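Local coordinates for protein SAR-endolysin (Enterobacteria phage P1, PDB 1XJU) that hydrolyses the beta-1,4 linkages of host peptidoglycan as a signal-arrest-release endolysin, helping to lyse the bacterium and release new phage particles, at residues Arg62-His67 and Ser79-Ala84; Thr107-Trp112 and Pro126-Ser131; Lys111-Gln114 and Asn120-Asn123. One frame throughout, in Å; residues are numbered along the deposited sequence.

Contact 1. Residues Arg62-His67 and Ser79-Ala84; sequences RCINQH and SAMTSA
Ile64 reaches across from helix 46-67 and lays its CG1-CD1 arm against the backbone of helix 75-88 at Met81. The CD1 end rests on Met81 O, at 3.5 Å. Ile64 CD1 also lies 3.8 Å from Met81 CB. Nearer the root of the arm, Ile64 CG1 is 3.8 Å from Thr82 N. With CG1 anti to the carbonyl carbon of Ile64 (chi1 -56°), the arm lies along the Met81-Thr82 backbone. The other branch has a smaller part, with Ile64 CG2 4.0 Å from Met81 CB. The Ile64 and Met81 side chains cross at about a right angle. Met81 meets Ile64 through CB, and the rest of its chain bends at chi2 and chi3. Thr82 OG1 is only grazed by Ile64 CG1; its hydrogen bond goes to Phe78 O, within its own helix. Phe78, Ala85 and Met73 also touch Ile64. Cys63, the residue before Ile64, is bonded to Cys90 by a disulfide. Helix 46-67 is probably the counterpart of the long helix that joins the two lobes in T4 lysozyme. No hydrogen bond crosses between the segments; the contact is a buried van der Waals one, an apolar side chain against helix backbone and Met81 CB.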
loop_
_atom_site.group_PDB
_atom_site.type_symbol
_atom_site.label_atom_id
_atom_site.label_comp_id
_atom_site.label_asym_id
_atom_site.label_seq_id
_atom_site.Cartn_x
_atom_site.Cartn_y
_atom_site.Cartn_z
ATOM N N ARG A 62 -7.580 -5.631 -6.629
ATOM C CA ARG A 62 -7.706 -7.083 -6.589
ATOM C C ARG A 62 -7.008 -7.676 -5.378
ATOM O O ARG A 62 -7.552 -8.612 -4.749
ATOM C CB ARG A 62 -7.163 -7.721 -7.866
ATOM C CG ARG A 62 -7.357 -9.193 -7.881
ATOM C CD ARG A 62 -7.168 -9.822 -9.256
ATOM N NE ARG A 62 -7.666 -11.216 -9.189
ATOM C CZ ARG A 62 -7.027 -12.214 -8.642
ATOM N NH1 ARG A 62 -7.619 -13.400 -8.571
ATOM N NH2 ARG A 62 -5.793 -12.074 -8.179
ATOM N N CYS A 63 -5.858 -7.146 -5.017
ATOM C CA CYS A 63 -5.191 -7.554 -3.798
ATOM C C CYS A 63 -6.129 -7.410 -2.593
ATOM O O CYS A 63 -6.289 -8.329 -1.767
ATOM C CB CYS A 63 -3.978 -6.657 -3.600
ATOM S SG CYS A 63 -3.206 -6.829 -1.942
ATOM N N ILE A 64 -6.730 -6.231 -2.452
ATOM C CA ILE A 64 -7.619 -5.990 -1.321
ATOM C C ILE A 64 -8.848 -6.898 -1.363
ATOM O O ILE A 64 -9.271 -7.425 -0.320
ATOM C CB ILE A 64 -7.925 -4.476 -1.231
ATOM C CG1 ILE A 64 -6.637 -3.636 -1.126
ATOM C CG2 ILE A 64 -8.878 -4.149 -0.114
ATOM C CD1 ILE A 64 -5.658 -4.116 -0.049
ATOM N N ASN A 65 -9.430 -7.059 -2.518
ATOM C CA ASN A 65 -10.574 -7.948 -2.634
ATOM C C ASN A 65 -10.218 -9.382 -2.313
ATOM O O ASN A 65 -10.971 -10.084 -1.585
ATOM C CB ASN A 65 -11.203 -7.822 -4.042
ATOM C CG ASN A 65 -11.981 -6.561 -4.201
ATOM O OD1 ASN A 65 -12.503 -5.995 -3.227
ATOM N ND2 ASN A 65 -12.058 -6.060 -5.430
ATOM N N GLN A 66 -9.120 -9.871 -2.880
ATOM C CA GLN A 66 -8.800 -11.288 -2.732
ATOM C C GLN A 66 -8.275 -11.667 -1.394
ATOM O O GLN A 66 -8.581 -12.777 -0.885
ATOM C CB GLN A 66 -7.787 -11.704 -3.780
ATOM C CG GLN A 66 -8.306 -11.766 -5.172
ATOM C CD GLN A 66 -9.439 -12.758 -5.285
ATOM O OE1 GLN A 66 -9.345 -13.886 -4.780
ATOM N NE2 GLN A 66 -10.528 -12.335 -5.893
ATOM N N HIS A 67 -7.542 -10.763 -0.754
ATOM C CA HIS A 67 -6.776 -11.110 0.412
ATOM C C HIS A 67 -7.095 -10.336 1.688
ATOM O O HIS A 67 -6.537 -10.641 2.727
ATOM C CB HIS A 67 -5.283 -11.077 0.110
ATOM C CG HIS A 67 -4.920 -11.962 -1.011
ATOM N ND1 HIS A 67 -5.143 -13.323 -0.994
ATOM C CD2 HIS A 67 -4.359 -11.679 -2.210
ATOM C CE1 HIS A 67 -4.753 -13.833 -2.145
ATOM N NE2 HIS A 67 -4.290 -12.856 -2.900
ATOM N N SER A 79 -10.603 2.086 -0.197
ATOM C CA SER A 79 -9.809 3.027 -1.004
ATOM C C SER A 79 -8.478 3.308 -0.349
ATOM O O SER A 79 -7.438 3.337 -1.040
ATOM C CB SER A 79 -10.608 4.309 -1.173
ATOM O OG SER A 79 -11.795 4.076 -1.917
ATOM N N ALA A 80 -8.446 3.442 0.984
ATOM C CA ALA A 80 -7.185 3.579 1.698
ATOM C C ALA A 80 -6.323 2.357 1.542
ATOM O O ALA A 80 -5.095 2.461 1.320
ATOM C CB ALA A 80 -7.461 3.877 3.146
ATOM N N MET A 81 -6.924 1.177 1.654
ATOM C CA MET A 81 -6.164 -0.060 1.543
ATOM C C MET A 81 -5.636 -0.263 0.125
ATOM O O MET A 81 -4.522 -0.757 -0.084
ATOM C CB MET A 81 -7.040 -1.251 1.971
ATOM C CG MET A 81 -7.299 -1.265 3.480
ATOM S SD MET A 81 -5.803 -1.527 4.483
ATOM C CE MET A 81 -5.402 -3.247 4.058
ATOM N N THR A 82 -6.407 0.130 -0.872
ATOM C CA THR A 82 -5.974 0.057 -2.254
ATOM C C THR A 82 -4.766 0.954 -2.454
ATOM O O THR A 82 -3.794 0.568 -3.098
ATOM C CB THR A 82 -7.097 0.456 -3.222
ATOM O OG1 THR A 82 -8.132 -0.556 -3.193
ATOM C CG2 THR A 82 -6.593 0.554 -4.665
ATOM N N SER A 83 -4.815 2.167 -1.944
ATOM C CA SER A 83 -3.670 3.081 -1.994
ATOM C C SER A 83 -2.442 2.419 -1.396
ATOM O O SER A 83 -1.359 2.464 -2.007
ATOM C CB SER A 83 -4.031 4.358 -1.240
ATOM O OG SER A 83 -2.895 5.211 -1.087
ATOM N N ALA A 84 -2.550 1.799 -0.220
ATOM C CA ALA A 84 -1.418 1.155 0.409
ATOM C C ALA A 84 -0.905 0.013 -0.454
ATOM O O ALA A 84 0.327 -0.147 -0.611
ATOM C CB ALA A 84 -1.808 0.660 1.797
#

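Contact 2. Residues Thr107-Trp112 and Pro126-Ser131; sequences TSIHKW and PDFVNS. With SO4 (sulfate ion), chain D.
Asp127 OD2 accepts a hydrogen bond from a water 2.7 Å away, and this water in turn accepts from Ile109 N at 2.9 Å. The same carboxylate oxygen is also bonded to His124 ND1. The water therefore joins the short 3-10 turn at 126-127, ahead of strand 130-131, to the first turn of helix 108-114, in the helical C-terminal part of the lysozyme fold. The negative charge of Asp127 probably interacts favourably with the amino end of this helix. Thr107 is the N-cap of the helix: its OG1 accepts from His110 N at 3.1 Å, with an angle of 153° at the hydrogen. OG1 lies between the backbone N and the carbonyl carbon (chi1 58°), in position for that bond. OG1 also hydrogen-bonds to Leu93 O, its strongest polar partner. Thr107 CG2, anti to the carbonyl carbon, meets the Phe128 ring at its edge, in plane, 3.8 Å from Phe128 CZ. Ile109 comes to the same end of the ring from an oblique direction. On the helix, Lys111 bends at chi4 and bonds a sulfate, probably from the crystallisation liquor, through NZ and O4 at 2.7 Å. Arg101 NH2 and Glu106 N also bind this sulfate. Lys111 NZ forms a salt bridge with Glu106 as well. The closest apolar approach between the segments is Ile109 CG2 to Phe128 CE1, at 3.5 Å.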
loop_
_atom_site.group_PDB
_atom_site.type_symbol
_atom_site.label_atom_id
_atom_site.label_comp_id
_atom_site.label_asym_id
_atom_site.label_seq_id
_atom_site.Cartn_x
_atom_site.Cartn_y
_atom_site.Cartn_z
ATOM N N THR A 107 0.817 -10.365 8.741
ATOM C CA THR A 107 0.769 -9.032 9.292
ATOM C C THR A 107 -0.493 -8.888 10.145
ATOM O O THR A 107 -1.561 -9.472 9.898
ATOM C CB THR A 107 0.710 -8.001 8.177
ATOM O OG1 THR A 107 -0.444 -8.303 7.388
ATOM C CG2 THR A 107 1.948 -8.006 7.297
ATOM N N SER A 108 -0.390 -8.003 11.109
ATOM C CA SER A 108 -1.576 -7.616 11.870
ATOM C C SER A 108 -2.639 -7.000 10.991
ATOM O O SER A 108 -3.833 -7.262 11.201
ATOM C CB SER A 108 -1.172 -6.662 12.929
ATOM O OG SER A 108 -0.357 -7.299 13.883
ATOM N N ILE A 109 -2.259 -6.173 10.003
ATOM C CA ILE A 109 -3.280 -5.569 9.154
ATOM C C ILE A 109 -4.092 -6.625 8.436
ATOM O O ILE A 109 -5.313 -6.500 8.321
ATOM C CB ILE A 109 -2.638 -4.544 8.208
ATOM C CG1 ILE A 109 -3.680 -3.589 7.659
ATOM C CG2 ILE A 109 -1.810 -5.182 7.081
ATOM C CD1 ILE A 109 -3.118 -2.388 6.946
ATOM N N HIS A 110 -3.448 -7.686 7.974
ATOM C CA HIS A 110 -4.154 -8.777 7.344
ATOM C C HIS A 110 -5.043 -9.549 8.332
ATOM O O HIS A 110 -6.179 -9.915 7.987
ATOM C CB HIS A 110 -3.152 -9.706 6.639
ATOM C CG HIS A 110 -3.784 -10.835 5.876
ATOM N ND1 HIS A 110 -4.029 -12.082 6.435
ATOM C CD2 HIS A 110 -4.202 -10.928 4.591
ATOM C CE1 HIS A 110 -4.547 -12.867 5.496
ATOM N NE2 HIS A 110 -4.728 -12.187 4.389
ATOM N N LYS A 111 -4.526 -9.797 9.502
ATOM C CA LYS A 111 -5.309 -10.472 10.538
ATOM C C LYS A 111 -6.625 -9.731 10.781
ATOM O O LYS A 111 -7.683 -10.342 10.850
ATOM C CB LYS A 111 -4.508 -10.560 11.822
ATOM C CG LYS A 111 -3.470 -11.634 11.775
ATOM C CD LYS A 111 -2.820 -11.814 13.106
ATOM C CE LYS A 111 -1.678 -12.821 13.051
ATOM N NZ LYS A 111 -2.108 -14.181 12.763
ATOM N N TRP A 112 -6.543 -8.422 10.976
ATOM C CA TRP A 112 -7.739 -7.665 11.260
ATOM C C TRP A 112 -8.667 -7.567 10.085
ATOM O O TRP A 112 -9.889 -7.633 10.252
ATOM C CB TRP A 112 -7.385 -6.292 11.826
ATOM C CG TRP A 112 -6.773 -6.325 13.177
ATOM C CD1 TRP A 112 -5.589 -5.814 13.531
ATOM C CD2 TRP A 112 -7.352 -6.855 14.377
ATOM N NE1 TRP A 112 -5.372 -5.976 14.890
ATOM C CE2 TRP A 112 -6.461 -6.595 15.428
ATOM C CE3 TRP A 112 -8.559 -7.471 14.686
ATOM C CZ2 TRP A 112 -6.703 -7.016 16.732
ATOM C CZ3 TRP A 112 -8.810 -7.847 16.019
ATOM C CH2 TRP A 112 -7.891 -7.601 16.994
ATOM N N PRO A 126 0.080 2.447 9.509
ATOM C CA PRO A 126 1.437 2.947 9.775
ATOM C C PRO A 126 2.436 1.878 10.154
ATOM O O PRO A 126 3.623 2.241 10.468
ATOM C CB PRO A 126 1.225 4.022 10.878
ATOM C CG PRO A 126 -0.236 4.375 10.698
ATOM C CD PRO A 126 -0.919 3.071 10.410
ATOM N N ASP A 127 2.140 0.608 10.059
ATOM C CA ASP A 127 3.118 -0.462 10.225
ATOM C C ASP A 127 3.973 -0.623 8.968
ATOM O O ASP A 127 4.928 -1.445 8.984
ATOM C CB ASP A 127 2.490 -1.842 10.476
ATOM C CG ASP A 127 1.745 -1.931 11.771
ATOM O OD1 ASP A 127 1.918 -0.999 12.627
ATOM O OD2 ASP A 127 1.102 -2.952 11.986
ATOM N N PHE A 128 3.653 0.082 7.884
ATOM C CA PHE A 128 4.351 -0.139 6.609
ATOM C C PHE A 128 5.037 1.121 6.127
ATOM O O PHE A 128 4.513 1.829 5.275
ATOM C CB PHE A 128 3.363 -0.689 5.559
ATOM C CG PHE A 128 2.692 -1.949 6.026
ATOM C CD1 PHE A 128 1.514 -1.882 6.769
ATOM C CD2 PHE A 128 3.318 -3.183 5.890
ATOM C CE1 PHE A 128 1.011 -3.043 7.338
ATOM C CE2 PHE A 128 2.805 -4.307 6.426
ATOM C CZ PHE A 128 1.653 -4.226 7.158
ATOM N N VAL A 129 6.179 1.425 6.709
ATOM C CA VAL A 129 6.860 2.667 6.451
ATOM C C VAL A 129 8.297 2.468 6.019
ATOM O O VAL A 129 9.068 3.450 5.969
ATOM C CB VAL A 129 6.768 3.628 7.686
ATOM C CG1 VAL A 129 5.325 3.956 7.954
ATOM C CG2 VAL A 129 7.468 3.026 8.899
ATOM N N ASN A 130 8.642 1.242 5.630
ATOM C CA ASN A 130 10.010 0.886 5.244
ATOM C C ASN A 130 10.121 0.628 3.754
ATOM O O ASN A 130 9.175 0.137 3.117
ATOM C CB ASN A 130 10.440 -0.405 5.927
ATOM C CG ASN A 130 10.758 -0.253 7.392
ATOM O OD1 ASN A 130 10.716 0.836 7.951
ATOM N ND2 ASN A 130 11.047 -1.390 8.023
ATOM N N SER A 131 11.290 0.950 3.202
ATOM C CA SER A 131 11.645 0.471 1.861
ATOM C C SER A 131 12.983 -0.169 1.940
ATOM O O SER A 131 13.914 0.456 2.417
ATOM C CB SER A 131 11.699 1.622 0.857
ATOM O OG SER A 131 12.104 1.160 -0.446
HETATM S S SO4 D . 1.229 -15.767 12.841
HETATM O O1 SO4 D . 1.872 -17.019 13.102
HETATM O O2 SO4 D . 1.294 -15.479 11.402
HETATM O O3 SO4 D . 1.842 -14.716 13.640
HETATM O O4 SO4 D . -0.121 -15.905 13.368
HETATM O O HOH W 1 0.337 -4.908 10.213
#

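Contact 3. Residues Lys111-Gln114 and Asn120-Asn123; sequences KWAQ and NMCN. With SO4 (sulfate ion), chain D.
The indole of Trp112 carries Asn120 on one face. Asn120 CB stands over the five-membered ring in a CH-pi contact, 3.5 Å from the ring centroid and 9° off the ring normal. Asn120 ND2 lies over the same face, farther out on the six-membered ring, 3.4 Å from Trp112 CZ3. The amide is not stacked flat on the indole: the two planes are 64° apart. Asn120 CG is anti to its own carbonyl carbon (chi1 -64°), and this brings ND2 over the six-membered ring while CB stays above the five-membered one. The ring of His124 also meets Trp112, the planes at about 30°. At the base of the indole, Trp112 CB packs on the helix backbone, 3.7 Å from Met121 N, and lies 4.0 Å from Met121 CB. Met121 then passes Ala113 with its sulfur, SD to Ala113 CB being 3.6 Å. Its chain is extended until chi3, where it bends, and its end leads away to Ala77 and Met81 of helix 75-88. Met121 and Ala113 form the buried side, while Trp112 and Asn120 are partly exposed. Cys122 adds a covalent tie to Cys150 of helix 137-151. The arrangement is a pair of short consecutive helices, 108-114 and 118-123, joined by a brief loop within the helical C-terminal lobe of a T4-type lysozyme fold.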
loop_
_atom_site.group_PDB
_atom_site.type_symbol
_atom_site.label_atom_id
_atom_site.label_comp_id
_atom_site.label_asym_id
_atom_site.label_seq_id
_atom_site.Cartn_x
_atom_site.Cartn_y
_atom_site.Cartn_z
ATOM N N LYS A 111 -4.526 -9.797 9.502
ATOM C CA LYS A 111 -5.309 -10.472 10.538
ATOM C C LYS A 111 -6.625 -9.731 10.781
ATOM O O LYS A 111 -7.683 -10.342 10.850
ATOM C CB LYS A 111 -4.508 -10.560 11.822
ATOM C CG LYS A 111 -3.470 -11.634 11.775
ATOM C CD LYS A 111 -2.820 -11.814 13.106
ATOM C CE LYS A 111 -1.678 -12.821 13.051
ATOM N NZ LYS A 111 -2.108 -14.181 12.763
ATOM N N TRP A 112 -6.543 -8.422 10.976
ATOM C CA TRP A 112 -7.739 -7.665 11.260
ATOM C C TRP A 112 -8.667 -7.567 10.085
ATOM O O TRP A 112 -9.889 -7.633 10.252
ATOM C CB TRP A 112 -7.385 -6.292 11.826
ATOM C CG TRP A 112 -6.773 -6.325 13.177
ATOM C CD1 TRP A 112 -5.589 -5.814 13.531
ATOM C CD2 TRP A 112 -7.352 -6.855 14.377
ATOM N NE1 TRP A 112 -5.372 -5.976 14.890
ATOM C CE2 TRP A 112 -6.461 -6.595 15.428
ATOM C CE3 TRP A 112 -8.559 -7.471 14.686
ATOM C CZ2 TRP A 112 -6.703 -7.016 16.732
ATOM C CZ3 TRP A 112 -8.810 -7.847 16.019
ATOM C CH2 TRP A 112 -7.891 -7.601 16.994
ATOM N N ALA A 113 -8.125 -7.422 8.874
ATOM C CA ALA A 113 -8.988 -7.402 7.688
ATOM C C ALA A 113 -9.770 -8.719 7.565
ATOM O O ALA A 113 -10.951 -8.697 7.250
ATOM C CB ALA A 113 -8.114 -7.212 6.447
ATOM N N GLN A 114 -9.127 -9.839 7.848
ATOM C CA GLN A 114 -9.801 -11.112 7.741
ATOM C C GLN A 114 -10.932 -11.268 8.751
ATOM O O GLN A 114 -11.841 -12.059 8.526
ATOM C CB GLN A 114 -8.820 -12.236 7.836
ATOM C CG GLN A 114 -7.916 -12.361 6.613
ATOM C CD GLN A 114 -8.657 -12.822 5.415
ATOM O OE1 GLN A 114 -9.541 -13.669 5.540
ATOM N NE2 GLN A 114 -8.338 -12.290 4.246
ATOM N N ASN A 120 -9.383 -1.553 13.455
ATOM C CA ASN A 120 -8.095 -2.078 13.844
ATOM C C ASN A 120 -7.157 -2.211 12.625
ATOM O O ASN A 120 -5.937 -1.950 12.707
ATOM C CB ASN A 120 -8.221 -3.442 14.520
ATOM C CG ASN A 120 -8.973 -3.382 15.830
ATOM O OD1 ASN A 120 -9.055 -2.300 16.461
ATOM N ND2 ASN A 120 -9.427 -4.561 16.322
ATOM N N MET A 121 -7.715 -2.663 11.517
ATOM C CA MET A 121 -6.986 -2.748 10.240
ATOM C C MET A 121 -6.395 -1.367 9.884
ATOM O O MET A 121 -5.185 -1.219 9.631
ATOM C CB MET A 121 -7.898 -3.289 9.172
ATOM C CG MET A 121 -7.232 -3.383 7.804
ATOM S SD MET A 121 -8.452 -3.633 6.482
ATOM C CE MET A 121 -9.246 -1.999 6.416
ATOM N N CYS A 122 -7.238 -0.361 9.832
ATOM C CA CYS A 122 -6.821 0.992 9.506
ATOM C C CYS A 122 -5.704 1.456 10.401
ATOM O O CYS A 122 -4.736 2.147 9.944
ATOM C CB CYS A 122 -8.006 1.966 9.675
ATOM S SG CYS A 122 -9.445 1.730 8.588
ATOM N N ASN A 123 -5.827 1.152 11.684
ATOM C CA ASN A 123 -4.833 1.590 12.640
ATOM C C ASN A 123 -3.482 0.926 12.489
ATOM O O ASN A 123 -2.515 1.390 13.079
ATOM C CB ASN A 123 -5.372 1.454 14.055
ATOM C CG ASN A 123 -6.349 2.552 14.390
ATOM O OD1 ASN A 123 -6.297 3.638 13.841
ATOM N ND2 ASN A 123 -7.280 2.256 15.285
HETATM S S SO4 D . 1.229 -15.767 12.841
HETATM O O1 SO4 D . 1.872 -17.019 13.102
HETATM O O2 SO4 D . 1.294 -15.479 11.402
HETATM O O3 SO4 D . 1.842 -14.716 13.640
HETATM O O4 SO4 D . -0.121 -15.905 13.368
#

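How the contacts relate
The three contacts meet around Met81 of contact 1. Its SD is 3.7 Å from Ile109 CD1 of contact 2, and its CG is 3.6 Å from Met121 CE of contact 3. A probable hydrogen bond, His67 O to Gln114 NE2 at 2.9 Å, also joins contacts 1 and 3. Contacts 2 and 3 both use helix 108-114, share Lys111 and Trp112, and have centres about 9 Å apart. They touch where Ile109 CG1 lies 3.4 Å from Met121 O. Contact 1 comes earlier in the chain, with its centre about 13 Å from that of contact 2 and 12 Å from that of contact 3. All three lie away from Cys23, an active-site residue, and Glu14, the inferred one.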